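GCN5-related N-acetyltransferase (Sphaerobacter thermophilus, PDB 3TT2) probably transfers an acyl group, as other GNAT-type acetyltransferases do from acetyl-coenzyme A, to an acceptor that remains undefined. Local coordinates at residues R16-A21 and L55-E60; V155-L160 and H305-Y310; A123-Q128 and K315-G320; A31-A36 and V91-R96. One frame throughout, in Å; residues are numbered along the deposited sequence. Where two conformers were deposited one is given.

In the fold
From the N terminus, 16-21 opens the first loop and helix 23-36 follows; 55-60 closes interaction 1 after a largely helical excursion. Interaction 4 crosses it: 31-36 lies inside that loop, and its partner 91-96, behind strand 84-91, comes after the closure. Both belong to the N-terminal GNAT half. Further on, 123-128 opens interaction 3 and 155-160 opens interaction 2; the C-terminal half then runs its course before the last strand, 305-316, closes interaction 2 at 305-310, and its end with the chain just after it closes interaction 3 at 315-320, one nested within the other. That single strand ties both halves together, its two ends meeting strands 148-159 and 125-132 at centres about 31 Å apart.

Interaction 1: residues R16-A21 and L55-E60; sequences RAPVPA and LDLGQE
Leu57 and Gly58, on the first turn of a short, weakly bonded helix, meet Ala17, Pro18 and Pro20 on a chain that has just left strand 14-16. Asp56, immediately before the helix, is its N-cap. The side chain turns back over the turn, and OD2 accepts weak bonds from Gly58 N (3.1 Å) and Gln59 N. Leu57 carries most of the contact. Its CG stands anti to the carbonyl carbon (chi1 -72°) and, with chi2 near 165°, the two methyls reach different prolines: CD1 reaches CD of Pro20 at 3.7 Å, while CD2 lies 4.2 Å from CG of Pro18. Nearer the backbone, Leu57 CB rests 3.5 Å from Pro18 O, and the pyrrolidine ring of Pro18 also passes the Leu57 carbonyl. Gly58 brings only backbone: its O lies 3.6 Å from CB of Ala17, an apolar methyl against a carbonyl oxygen, and the same oxygen makes a weak bond to a bound glycerol. Glu60 closes the turn, its N donating to Asp56 O at 2.7 Å; its OE1 weakly receives Asp56 N. No hydrogen bond spans the two segments, so the prolines and the leucine meet by van der Waals contact alone. In the GNAT fold this joins the segment between strand 14-16 and helix 23-36 to the short helix leading into strand 61-65. Arg16 is backbone-bonded to Leu63 of that strand and Pro18 touches Ala61, while Glu60 pairs with Val77 on strand 71-80 and Gln59 O receives Trp111 NE1 from helix 100-115.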
loop_
_atom_site.group_PDB
_atom_site.type_symbol
_atom_site.label_atom_id
_atom_site.label_comp_id
_atom_site.label_asym_id
_atom_site.label_seq_id
_atom_site.Cartn_x
_atom_site.Cartn_y
_atom_site.Cartn_z
ATOM N N ARG A 16 -21.376 13.259 -5.314
ATOM C CA ARG A 16 -22.149 12.741 -4.194
ATOM C C ARG A 16 -21.365 11.647 -3.480
ATOM O O ARG A 16 -20.456 11.057 -4.065
ATOM C CB ARG A 16 -23.498 12.206 -4.704
ATOM C CG ARG A 16 -23.724 10.726 -4.465
ATOM C CD ARG A 16 -25.049 10.250 -5.008
ATOM N NE ARG A 16 -24.883 9.486 -6.239
ATOM C CZ ARG A 16 -24.629 8.181 -6.271
ATOM N NH1 ARG A 16 -24.513 7.502 -5.138
ATOM N NH2 ARG A 16 -24.488 7.553 -7.433
ATOM N N ALA A 17 -21.715 11.369 -2.227
ATOM C CA ALA A 17 -21.056 10.295 -1.491
ATOM C C ALA A 17 -21.403 8.945 -2.102
ATOM O O ALA A 17 -22.546 8.702 -2.460
ATOM C CB ALA A 17 -21.458 10.326 -0.041
ATOM N N PRO A 18 -20.414 8.055 -2.227
ATOM C CA PRO A 18 -20.707 6.703 -2.710
ATOM C C PRO A 18 -21.509 5.826 -1.732
ATOM O O PRO A 18 -21.340 5.900 -0.510
ATOM C CB PRO A 18 -19.313 6.108 -2.931
ATOM C CG PRO A 18 -18.451 6.859 -2.039
ATOM C CD PRO A 18 -18.970 8.264 -2.061
ATOM N N VAL A 19 -22.368 4.989 -2.310
ATOM C CA VAL A 19 -23.210 4.037 -1.595
ATOM C C VAL A 19 -22.739 2.660 -2.069
ATOM O O VAL A 19 -22.317 2.528 -3.213
ATOM C CB VAL A 19 -24.696 4.274 -1.990
ATOM C CG1 VAL A 19 -25.653 3.253 -1.360
ATOM C CG2 VAL A 19 -25.115 5.697 -1.641
ATOM N N PRO A 20 -22.790 1.631 -1.199
ATOM C CA PRO A 20 -22.278 0.300 -1.572
ATOM C C PRO A 20 -22.808 -0.259 -2.901
ATOM O O PRO A 20 -22.126 -1.072 -3.533
ATOM C CB PRO A 20 -22.698 -0.590 -0.390
ATOM C CG PRO A 20 -23.588 0.278 0.480
ATOM C CD PRO A 20 -23.152 1.679 0.225
ATOM N N ALA A 21 -23.995 0.173 -3.317
ATOM C CA ALA A 21 -24.551 -0.227 -4.607
ATOM C C ALA A 21 -23.782 0.361 -5.799
ATOM O O ALA A 21 -24.003 -0.030 -6.952
ATOM C CB ALA A 21 -26.027 0.141 -4.685
ATOM N N LEU A 55 -13.153 2.487 5.483
ATOM C CA LEU A 55 -13.541 3.901 5.418
ATOM C C LEU A 55 -15.006 4.262 5.675
ATOM O O LEU A 55 -15.902 3.420 5.563
ATOM C CB LEU A 55 -13.032 4.561 4.125
ATOM C CG LEU A 55 -13.403 4.021 2.748
ATOM C CD1 LEU A 55 -14.853 4.278 2.442
ATOM C CD2 LEU A 55 -12.549 4.715 1.735
ATOM N N ASP A 56 -15.223 5.539 5.990
ATOM C CA ASP A 56 -16.561 6.098 6.126
ATOM C C ASP A 56 -16.957 6.572 4.729
ATOM O O ASP A 56 -16.381 7.520 4.191
ATOM C CB ASP A 56 -16.518 7.291 7.102
ATOM C CG ASP A 56 -17.887 7.955 7.340
ATOM O OD1 ASP A 56 -17.984 8.745 8.311
ATOM O OD2 ASP A 56 -18.851 7.711 6.579
ATOM N N LEU A 57 -17.966 5.925 4.155
ATOM C CA LEU A 57 -18.328 6.205 2.778
ATOM C C LEU A 57 -18.846 7.625 2.639
ATOM O O LEU A 57 -18.550 8.305 1.653
ATOM C CB LEU A 57 -19.368 5.208 2.289
ATOM C CG LEU A 57 -18.846 3.797 2.040
ATOM C CD1 LEU A 57 -20.018 2.810 1.928
ATOM C CD2 LEU A 57 -18.002 3.797 0.784
ATOM N N GLY A 58 -19.599 8.074 3.639
ATOM C CA GLY A 58 -20.224 9.381 3.574
ATOM C C GLY A 58 -19.186 10.479 3.523
ATOM O O GLY A 58 -19.220 11.339 2.642
ATOM N N GLN A 59 -18.290 10.467 4.504
ATOM C CA GLN A 59 -17.227 11.460 4.629
ATOM C C GLN A 59 -15.904 11.265 3.860
ATOM O O GLN A 59 -15.276 12.239 3.459
ATOM C CB GLN A 59 -16.968 11.749 6.113
ATOM C CG GLN A 59 -18.248 12.055 6.932
ATOM C CD GLN A 59 -19.181 13.092 6.290
ATOM O OE1 GLN A 59 -18.774 13.895 5.444
ATOM N NE2 GLN A 59 -20.450 13.067 6.698
ATOM N N GLU A 60 -15.469 10.018 3.695
ATOM C CA GLU A 60 -14.152 9.716 3.104
ATOM C C GLU A 60 -14.039 9.374 1.595
ATOM O O GLU A 60 -12.961 9.019 1.121
ATOM C CB GLU A 60 -13.409 8.703 3.966
ATOM C CG GLU A 60 -13.057 9.309 5.300
ATOM C CD GLU A 60 -12.768 8.296 6.391
ATOM O OE1 GLU A 60 -12.356 7.156 6.085
ATOM O OE2 GLU A 60 -12.962 8.651 7.574
#

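Interaction 2: residues V155-L160 and H305-Y310; sequences VMAITL and HVKHRY. With SO4 (sulfate ion), chain G.
Val155 sends its CG2 methyl to the edges of two rings at once: 3.6 Å from CD2 of His308, near the imidazole plane, and 3.8 Å from CE2 of Tyr310, near the phenol plane. One face of the His308 imidazole is covered by CG of Lys307, its own neighbour. His308 was modelled in two conformers, so its ring contacts describe one of them. The third ring, His305, has CG between its backbone N and carbonyl carbon (chi1 73°), which swings the imidazole across to Ala157, with CE1 3.9 Å from Ala157 CB. Beneath these side chains run two antiparallel strands. Ala157 and His305 form a hydrogen-bonded pair, with Ala157 N donating to His305 O at 2.9 Å, and Met156 and Val306 follow as a non-hydrogen-bonded pair. Then a classic beta bulge sets both Lys307 and His308 opposite Val155: Lys307 N donates to Val155 O (2.8 Å), and Val155 N to His308 O (2.9 Å). The strand order suggests an exchange between two GNAT halves, since 305-316 lies between strands 125-132 and 148-159 of the N-terminal half, and 148-159 in turn borders strand 282-290 of the C-terminal half. On the other face, selenomethionine Met156 is bent at chi2 and chi3, bringing SE to 4.0 Å from CG2 of Val306 and curling CE back over the His305 backbone. Lys307 extends away from the contact to a salt bridge with Glu284. Beyond the bulge, Arg309 N donates to O3 of a sulfate at 3.2 Å, an ion probably taken from the crystallisation liquor.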
loop_
_atom_site.group_PDB
_atom_site.type_symbol
_atom_site.label_atom_id
_atom_site.label_comp_id
_atom_site.label_asym_id
_atom_site.label_seq_id
_atom_site.Cartn_x
_atom_site.Cartn_y
_atom_site.Cartn_z
ATOM N N VAL A 155 5.723 -2.255 -6.932
ATOM C CA VAL A 155 4.944 -3.439 -6.610
ATOM C C VAL A 155 5.562 -4.674 -7.264
ATOM O O VAL A 155 5.548 -4.807 -8.489
ATOM C CB VAL A 155 3.508 -3.297 -7.084
ATOM C CG1 VAL A 155 2.680 -4.403 -6.511
ATOM C CG2 VAL A 155 2.957 -1.941 -6.645
HETATM N N MSE A 156 6.090 -5.576 -6.438
HETATM C CA MSE A 156 6.722 -6.803 -6.917
HETATM C C MSE A 156 5.677 -7.897 -6.918
HETATM O O MSE A 156 4.764 -7.893 -6.102
HETATM C CB MSE A 156 7.914 -7.191 -6.040
HETATM C CG MSE A 156 8.921 -6.079 -5.870
HETATM SE SE MSE A 156 9.727 -5.331 -7.522
HETATM C CE MSE A 156 10.783 -6.866 -8.145
ATOM N N ALA A 157 5.763 -8.803 -7.873
ATOM C CA ALA A 157 4.804 -9.896 -7.926
ATOM C C ALA A 157 5.533 -11.197 -8.209
ATOM O O ALA A 157 6.648 -11.191 -8.742
ATOM C CB ALA A 157 3.806 -9.619 -8.971
ATOM N N ILE A 158 4.938 -12.308 -7.794
ATOM C CA ILE A 158 5.482 -13.617 -8.164
ATOM C C ILE A 158 4.378 -14.665 -8.304
ATOM O O ILE A 158 3.479 -14.741 -7.471
ATOM C CB ILE A 158 6.569 -14.112 -7.171
ATOM C CG1 ILE A 158 7.269 -15.346 -7.741
ATOM C CG2 ILE A 158 5.979 -14.371 -5.788
ATOM C CD1 ILE A 158 8.292 -15.987 -6.832
ATOM N N THR A 159 4.479 -15.504 -9.330
ATOM C CA THR A 159 3.459 -16.494 -9.643
ATOM C C THR A 159 4.061 -17.836 -9.330
ATOM O O THR A 159 5.093 -18.176 -9.908
ATOM C CB THR A 159 3.179 -16.473 -11.122
ATOM O OG1 THR A 159 2.412 -15.316 -11.441
ATOM C CG2 THR A 159 2.398 -17.676 -11.544
ATOM N N LEU A 160 3.481 -18.607 -8.409
ATOM C CA LEU A 160 4.176 -19.823 -8.087
ATOM C C LEU A 160 3.473 -20.988 -8.708
ATOM O O LEU A 160 2.649 -21.629 -8.046
ATOM C CB LEU A 160 4.026 -19.987 -6.581
ATOM C CG LEU A 160 4.587 -18.873 -5.677
ATOM C CD1 LEU A 160 3.989 -18.895 -4.280
ATOM C CD2 LEU A 160 6.120 -18.904 -5.555
ATOM N N HIS A 305 9.361 -10.135 -9.719
ATOM C CA HIS A 305 9.472 -9.323 -10.920
ATOM C C HIS A 305 8.591 -8.085 -10.748
ATOM O O HIS A 305 7.780 -8.012 -9.822
ATOM C CB HIS A 305 9.070 -10.113 -12.152
ATOM C CG HIS A 305 7.597 -10.339 -12.259
ATOM N ND1 HIS A 305 6.958 -11.388 -11.632
ATOM C CD2 HIS A 305 6.633 -9.639 -12.905
ATOM C CE1 HIS A 305 5.664 -11.325 -11.890
ATOM N NE2 HIS A 305 5.443 -10.273 -12.658
ATOM N N VAL A 306 8.779 -7.091 -11.603
ATOM C CA VAL A 306 8.063 -5.838 -11.431
ATOM C C VAL A 306 6.640 -5.906 -12.020
ATOM O O VAL A 306 6.453 -6.107 -13.213
ATOM C CB VAL A 306 8.869 -4.669 -12.057
ATOM C CG1 VAL A 306 8.152 -3.353 -11.915
ATOM C CG2 VAL A 306 10.220 -4.559 -11.407
ATOM N N LYS A 307 5.641 -5.707 -11.170
ATOM C CA LYS A 307 4.265 -5.593 -11.628
ATOM C C LYS A 307 4.063 -4.173 -12.139
ATOM O O LYS A 307 3.973 -3.948 -13.346
ATOM C CB LYS A 307 3.269 -5.913 -10.506
ATOM C CG LYS A 307 1.861 -5.971 -10.978
ATOM C CD LYS A 307 0.937 -6.487 -9.906
ATOM C CE LYS A 307 -0.463 -6.723 -10.461
ATOM N NZ LYS A 307 -1.505 -6.632 -9.379
ATOM N N HIS A 308 4.012 -3.204 -11.234
ATOM C CA HIS A 308 3.970 -1.801 -11.651
ATOM C C HIS A 308 4.772 -0.898 -10.712
ATOM O O HIS A 308 5.185 -1.307 -9.631
ATOM C CB HIS A 308 2.550 -1.265 -11.922
ATOM C CG HIS A 308 1.474 -1.894 -11.093
ATOM N ND1 HIS A 308 0.437 -2.607 -11.660
ATOM C CD2 HIS A 308 1.235 -1.871 -9.764
ATOM C CE1 HIS A 308 -0.367 -3.036 -10.705
ATOM N NE2 HIS A 308 0.079 -2.587 -9.546
ATOM N N ARG A 309 5.033 0.316 -11.176
ATOM C CA ARG A 309 5.836 1.295 -10.468
ATOM C C ARG A 309 4.999 2.542 -10.244
ATOM O O ARG A 309 4.411 3.084 -11.181
ATOM C CB ARG A 309 7.038 1.668 -11.331
ATOM C CG ARG A 309 7.835 2.878 -10.837
ATOM C CD ARG A 309 8.945 3.165 -11.810
ATOM N NE ARG A 309 9.538 4.486 -11.675
ATOM C CZ ARG A 309 9.718 5.309 -12.701
ATOM N NH1 ARG A 309 9.325 4.938 -13.916
ATOM N NH2 ARG A 309 10.283 6.499 -12.513
ATOM N N TYR A 310 4.938 3.008 -9.009
ATOM C CA TYR A 310 4.242 4.252 -8.757
ATOM C C TYR A 310 5.249 5.310 -8.338
ATOM O O TYR A 310 6.284 4.993 -7.749
ATOM C CB TYR A 310 3.181 4.091 -7.666
ATOM C CG TYR A 310 2.018 3.196 -8.008
ATOM C CD1 TYR A 310 0.802 3.722 -8.430
ATOM C CD2 TYR A 310 2.120 1.830 -7.882
ATOM C CE1 TYR A 310 -0.277 2.900 -8.723
ATOM C CE2 TYR A 310 1.059 1.005 -8.182
ATOM C CZ TYR A 310 -0.136 1.540 -8.599
ATOM O OH TYR A 310 -1.186 0.695 -8.885
HETATM S S SO4 G . 5.088 0.976 -15.065
HETATM O O1 SO4 G . 6.469 0.886 -14.585
HETATM O O2 SO4 G . 4.596 -0.359 -15.417
HETATM O O3 SO4 G . 4.238 1.541 -14.020
HETATM O O4 SO4 G . 5.041 1.849 -16.236
#

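Interaction 3: residues A123-Q128 and K315-G320; sequences AQVTVQ and KEIRPG
Arg318 crosses Val125 and brings its guanidinium to the chain at Ala123. CG leaves trans to the main-chain N (chi1 -170°), and a bend at chi3 (66°) folds the end back, so that CG2 of Val125 lies over one face of the guanidinium, 3.7 Å from NE. The edge of the same group meets Ala123 O: NH2 donates to it in a bond whose modelled length is doubtfully short, and NE adds a weak one at 3.2 Å. NH2 is also bonded to Pro120 O. A leucine in place of Arg318 would probably leave the carbonyls of Ala123 and Pro120 without this shared donor and the chain before strand 125-132 less firmly held to 315-320. Ile317 directs CG1 away from its own carbonyl carbon (chi1 -63°) and thus toward the CG2 methyl of Val127; its CB packs 4.0 Å from CG1 of Val125. Both Ile317 and Arg318 face Val125, a classic beta bulge, and Val125 O accepts from Ile317 N at 2.7 Å and from Arg318 N at 3.1 Å, the latter on a lone pair. Before the bulge the antiparallel ladder is regular, with Lys315 N donating to Val127 O at 2.9 Å. At Gly320 the backbone angles would jam a CB against the preceding carbonyl oxygen. The C-terminal chain turns a corner at Ile317, whose side chain, with those of Val125 and Val127, packs on Ile112 of helix 100-115. Lys315 reaches Glu109 of that helix in a salt bridge, while the far edge of strand 125-132 is backbone-bonded to Leu85 and Val87 of strand 84-91.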
loop_
_atom_site.group_PDB
_atom_site.type_symbol
_atom_site.label_atom_id
_atom_site.label_comp_id
_atom_site.label_asym_id
_atom_site.label_seq_id
_atom_site.Cartn_x
_atom_site.Cartn_y
_atom_site.Cartn_z
ATOM N N ALA A 123 2.534 21.099 13.519
ATOM C CA ALA A 123 2.701 20.053 12.503
ATOM C C ALA A 123 2.472 20.537 11.080
ATOM O O ALA A 123 1.468 21.192 10.796
ATOM C CB ALA A 123 1.761 18.885 12.796
ATOM N N GLN A 124 3.397 20.187 10.186
ATOM C CA GLN A 124 3.188 20.414 8.767
ATOM C C GLN A 124 2.146 19.439 8.262
ATOM O O GLN A 124 2.029 18.327 8.764
ATOM C CB GLN A 124 4.473 20.240 7.973
ATOM C CG GLN A 124 4.798 18.824 7.594
ATOM C CD GLN A 124 5.698 18.738 6.363
ATOM O OE1 GLN A 124 5.889 19.722 5.642
ATOM N NE2 GLN A 124 6.244 17.548 6.113
ATOM N N VAL A 125 1.392 19.865 7.260
ATOM C CA VAL A 125 0.284 19.077 6.761
ATOM C C VAL A 125 0.494 18.818 5.283
ATOM O O VAL A 125 0.657 19.764 4.519
ATOM C CB VAL A 125 -1.039 19.825 6.966
ATOM C CG1 VAL A 125 -2.173 19.081 6.298
ATOM C CG2 VAL A 125 -1.300 20.047 8.462
ATOM N N THR A 126 0.519 17.548 4.882
ATOM C CA THR A 126 0.715 17.197 3.476
ATOM C C THR A 126 -0.436 16.391 2.898
ATOM O O THR A 126 -1.145 15.696 3.623
ATOM C CB THR A 126 2.050 16.422 3.221
ATOM O OG1 THR A 126 2.025 15.139 3.869
ATOM C CG2 THR A 126 3.254 17.224 3.716
ATOM N N VAL A 127 -0.623 16.514 1.584
ATOM C CA VAL A 127 -1.498 15.629 0.810
ATOM C C VAL A 127 -0.636 14.917 -0.217
ATOM O O VAL A 127 0.289 15.517 -0.779
ATOM C CB VAL A 127 -2.565 16.396 0.027
ATOM C CG1 VAL A 127 -3.381 15.439 -0.813
ATOM C CG2 VAL A 127 -3.455 17.184 0.960
ATOM N N GLN A 128 -0.926 13.644 -0.463
ATOM C CA GLN A 128 -0.125 12.886 -1.396
ATOM C C GLN A 128 -0.924 11.918 -2.264
ATOM O O GLN A 128 -1.960 11.381 -1.847
ATOM C CB GLN A 128 0.978 12.149 -0.656
ATOM C CG GLN A 128 0.502 11.019 0.213
ATOM C CD GLN A 128 1.625 10.440 1.037
ATOM O OE1 GLN A 128 2.611 11.121 1.315
ATOM N NE2 GLN A 128 1.494 9.180 1.426
ATOM N N LYS A 315 2.386 17.261 -1.783
ATOM C CA LYS A 315 2.311 18.718 -1.711
ATOM C C LYS A 315 2.119 19.149 -0.265
ATOM O O LYS A 315 1.415 18.482 0.488
ATOM C CB LYS A 315 1.145 19.225 -2.555
ATOM C CG LYS A 315 1.020 20.732 -2.635
ATOM C CD LYS A 315 -0.346 21.087 -3.168
ATOM C CE LYS A 315 -0.453 22.548 -3.534
ATOM N NZ LYS A 315 -1.758 22.813 -4.217
ATOM N N GLU A 316 2.728 20.260 0.127
ATOM C CA GLU A 316 2.587 20.717 1.503
ATOM C C GLU A 316 1.438 21.706 1.643
ATOM O O GLU A 316 1.513 22.825 1.132
ATOM C CB GLU A 316 3.877 21.358 2.005
ATOM C CG GLU A 316 3.754 21.973 3.395
ATOM C CD GLU A 316 4.929 22.871 3.765
ATOM O OE1 GLU A 316 4.834 24.106 3.559
ATOM O OE2 GLU A 316 5.940 22.342 4.274
ATOM N N ILE A 317 0.392 21.289 2.357
ATOM C CA ILE A 317 -0.791 22.117 2.589
ATOM C C ILE A 317 -0.561 23.181 3.670
ATOM O O ILE A 317 -1.000 24.329 3.529
ATOM C CB ILE A 317 -2.002 21.262 2.970
ATOM C CG1 ILE A 317 -2.370 20.314 1.825
ATOM C CG2 ILE A 317 -3.184 22.139 3.329
ATOM C CD1 ILE A 317 -2.611 20.982 0.500
ATOM N N ARG A 318 0.120 22.804 4.748
ATOM C CA ARG A 318 0.522 23.788 5.747
ATOM C C ARG A 318 1.943 23.528 6.205
ATOM O O ARG A 318 2.316 22.392 6.425
ATOM C CB ARG A 318 -0.419 23.711 6.947
ATOM C CG ARG A 318 -0.277 24.833 7.949
ATOM C CD ARG A 318 -1.136 24.563 9.170
ATOM N NE ARG A 318 -0.664 23.404 9.920
ATOM C CZ ARG A 318 -1.252 22.939 11.015
ATOM N NH1 ARG A 318 -2.337 23.534 11.487
ATOM N NH2 ARG A 318 -0.753 21.882 11.637
ATOM N N PRO A 319 2.726 24.593 6.400
ATOM C CA PRO A 319 4.115 24.433 6.856
ATOM C C PRO A 319 4.221 24.064 8.332
ATOM O O PRO A 319 3.308 24.328 9.115
ATOM C CB PRO A 319 4.737 25.812 6.603
ATOM C CG PRO A 319 3.567 26.755 6.569
ATOM C CD PRO A 319 2.424 25.979 5.996
ATOM N N GLY A 320 5.337 23.446 8.698
ATOM C CA GLY A 320 5.554 23.031 10.068
ATOM C C GLY A 320 6.493 21.853 10.161
ATOM O O GLY A 320 7.066 21.413 9.162
#

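Interaction 4: residues A31-A36 and V91-R96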
loop_
_atom_site.group_PDB
_atom_site.type_symbol
_atom_site.label_atom_id
_atom_site.label_comp_id
_atom_site.label_asym_id
_atom_site.label_seq_id
_atom_site.Cartn_x
_atom_site.Cartn_y
_atom_site.Cartn_z
ATOM N N ALA A 31 -11.487 -0.016 -13.718
ATOM C CA ALA A 31 -11.072 -0.927 -14.766
ATOM C C ALA A 31 -10.744 -0.149 -16.033
ATOM O O ALA A 31 -9.715 -0.381 -16.666
ATOM C CB ALA A 31 -12.148 -1.950 -15.020
ATOM N N ALA A 32 -11.616 0.787 -16.389
ATOM C CA ALA A 32 -11.398 1.623 -17.565
ATOM C C ALA A 32 -10.123 2.442 -17.409
ATOM O O ALA A 32 -9.384 2.643 -18.376
ATOM C CB ALA A 32 -12.598 2.531 -17.815
ATOM N N CYS A 33 -9.867 2.899 -16.183
ATOM C CA CYS A 33 -8.649 3.652 -15.858
ATOM C C CYS A 33 -7.380 2.795 -15.877
ATOM O O CYS A 33 -6.365 3.201 -16.450
ATOM C CB CYS A 33 -8.772 4.337 -14.495
ATOM S SG CYS A 33 -9.761 5.833 -14.503
ATOM N N GLN A 34 -7.436 1.622 -15.243
ATOM C CA GLN A 34 -6.266 0.749 -15.177
ATOM C C GLN A 34 -5.979 0.153 -16.542
ATOM O O GLN A 34 -4.868 -0.290 -16.817
ATOM C CB GLN A 34 -6.430 -0.345 -14.114
ATOM C CG GLN A 34 -7.499 -1.374 -14.400
ATOM C CD GLN A 34 -7.614 -2.394 -13.284
ATOM O OE1 GLN A 34 -8.520 -3.224 -13.272
ATOM N NE2 GLN A 34 -6.690 -2.335 -12.338
ATOM N N GLU A 35 -6.980 0.173 -17.412
ATOM C CA GLU A 35 -6.769 -0.266 -18.774
ATOM C C GLU A 35 -5.931 0.723 -19.573
ATOM O O GLU A 35 -5.036 0.320 -20.313
ATOM C CB GLU A 35 -8.090 -0.548 -19.483
ATOM C CG GLU A 35 -7.939 -0.794 -20.983
ATOM C CD GLU A 35 -7.010 -1.961 -21.330
ATOM O OE1 GLU A 35 -6.581 -2.709 -20.421
ATOM O OE2 GLU A 35 -6.710 -2.138 -22.532
ATOM N N ALA A 36 -6.211 2.014 -19.422
ATOM C CA ALA A 36 -5.464 3.035 -20.157
ATOM C C ALA A 36 -3.978 3.054 -19.780
ATOM O O ALA A 36 -3.117 3.304 -20.627
ATOM C CB ALA A 36 -6.087 4.404 -19.960
ATOM N N VAL A 91 -10.263 9.025 -13.019
ATOM C CA VAL A 91 -11.194 9.698 -13.923
ATOM C C VAL A 91 -11.305 8.884 -15.191
ATOM O O VAL A 91 -10.302 8.541 -15.813
ATOM C CB VAL A 91 -10.791 11.160 -14.248
ATOM C CG1 VAL A 91 -9.384 11.223 -14.733
ATOM C CG2 VAL A 91 -11.711 11.756 -15.307
ATOM N N HIS A 92 -12.536 8.557 -15.554
ATOM C CA HIS A 92 -12.785 7.728 -16.713
ATOM C C HIS A 92 -12.123 8.322 -17.951
ATOM O O HIS A 92 -12.224 9.527 -18.194
ATOM C CB HIS A 92 -14.281 7.575 -16.922
ATOM C CG HIS A 92 -14.644 6.360 -17.698
ATOM N ND1 HIS A 92 -14.452 6.267 -19.058
ATOM C CD2 HIS A 92 -15.166 5.176 -17.304
ATOM C CE1 HIS A 92 -14.853 5.080 -19.473
ATOM N NE2 HIS A 92 -15.291 4.399 -18.430
ATOM N N PRO A 93 -11.432 7.467 -18.732
ATOM C CA PRO A 93 -10.583 7.867 -19.868
ATOM C C PRO A 93 -11.299 8.701 -20.941
ATOM O O PRO A 93 -10.636 9.353 -21.749
ATOM C CB PRO A 93 -10.109 6.527 -20.445
ATOM C CG PRO A 93 -10.129 5.593 -19.269
ATOM C CD PRO A 93 -11.313 6.024 -18.437
ATOM N N ARG A 94 -12.626 8.658 -20.960
ATOM C CA ARG A 94 -13.407 9.494 -21.862
ATOM C C ARG A 94 -13.548 10.936 -21.358
ATOM O O ARG A 94 -13.754 11.874 -22.147
ATOM C CB ARG A 94 -14.793 8.892 -22.031
ATOM C CG ARG A 94 -15.570 8.821 -20.726
ATOM C CD ARG A 94 -16.927 8.191 -20.921
ATOM N NE ARG A 94 -16.824 6.821 -21.409
ATOM C CZ ARG A 94 -17.831 6.150 -21.951
ATOM N NH1 ARG A 94 -17.647 4.903 -22.369
ATOM N NH2 ARG A 94 -19.020 6.730 -22.078
ATOM N N PHE A 95 -13.464 11.097 -20.039
ATOM C CA PHE A 95 -13.743 12.378 -19.404
ATOM C C PHE A 95 -12.501 13.223 -19.108
ATOM O O PHE A 95 -12.606 14.289 -18.498
ATOM C CB PHE A 95 -14.567 12.182 -18.132
ATOM C CG PHE A 95 -15.936 11.609 -18.367
ATOM C CD1 PHE A 95 -16.782 12.147 -19.323
ATOM C CD2 PHE A 95 -16.378 10.522 -17.630
ATOM C CE1 PHE A 95 -18.050 11.614 -19.541
ATOM C CE2 PHE A 95 -17.639 9.983 -17.838
ATOM C CZ PHE A 95 -18.479 10.529 -18.793
ATOM N N ARG A 96 -11.328 12.741 -19.511
ATOM C CA ARG A 96 -10.083 13.475 -19.265
ATOM C C ARG A 96 -10.061 14.837 -19.990
ATOM O O ARG A 96 -10.571 14.964 -21.110
ATOM C CB ARG A 96 -8.860 12.637 -19.669
ATOM C CG ARG A 96 -9.058 11.116 -19.624
ATOM C CD ARG A 96 -8.713 10.473 -18.266
ATOM N NE ARG A 96 -7.448 9.716 -18.286
ATOM C CZ ARG A 96 -7.243 8.536 -17.688
ATOM N NH1 ARG A 96 -8.219 7.934 -17.017
ATOM N NH2 ARG A 96 -6.054 7.949 -17.757
#
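Pro93 wedges against one side of helix 23-36, its ring touching Ala32 and Ala36 one helical turn apart: CD is 3.8 Å from CB of Ala32, and CG is 4.3 Å from CB of Ala36. The methyl of Ala32 also sits over one face of the His92 imidazole, with CD2 at 3.7 Å. Next along the helix, Cys33 points SG at the loop backbone, close to Val91 O, and at the guanidinium of Arg96, whose NH1 lies 3.6 Å away; the sulfur meets that group at its edge, in plane. An alanine replacing Pro93 would probably open a gap beside Ala32 and Ala36 and give the loop backbone more freedom to turn. A type I turn from His92 to Phe95, closed by Phe95 N donating to His92 O at 2.7 Å, presents the proline. Arg96 folds back through bends at chi2 and chi3, so NH1 donates to Val91 O, though the modelled length is doubtfully short. The loop follows strand 84-91 and precedes helix 100-115; its Arg94-Phe95-Arg96 run begins the R-x-x-G-x-G sequence which in GNAT enzymes wraps the pyrophosphate of the acetyl-coenzyme A cofactor. No hydrogen bond crosses between helix and loop; the join rests on van der Waals contact, mostly apolar, with the Cys33 sulfur set against a carbonyl oxygen and the guanidinium edge, while Arg96 NE forms a salt bridge with the sulfonate of a bound buffer molecule, consistent with a site suited to anions.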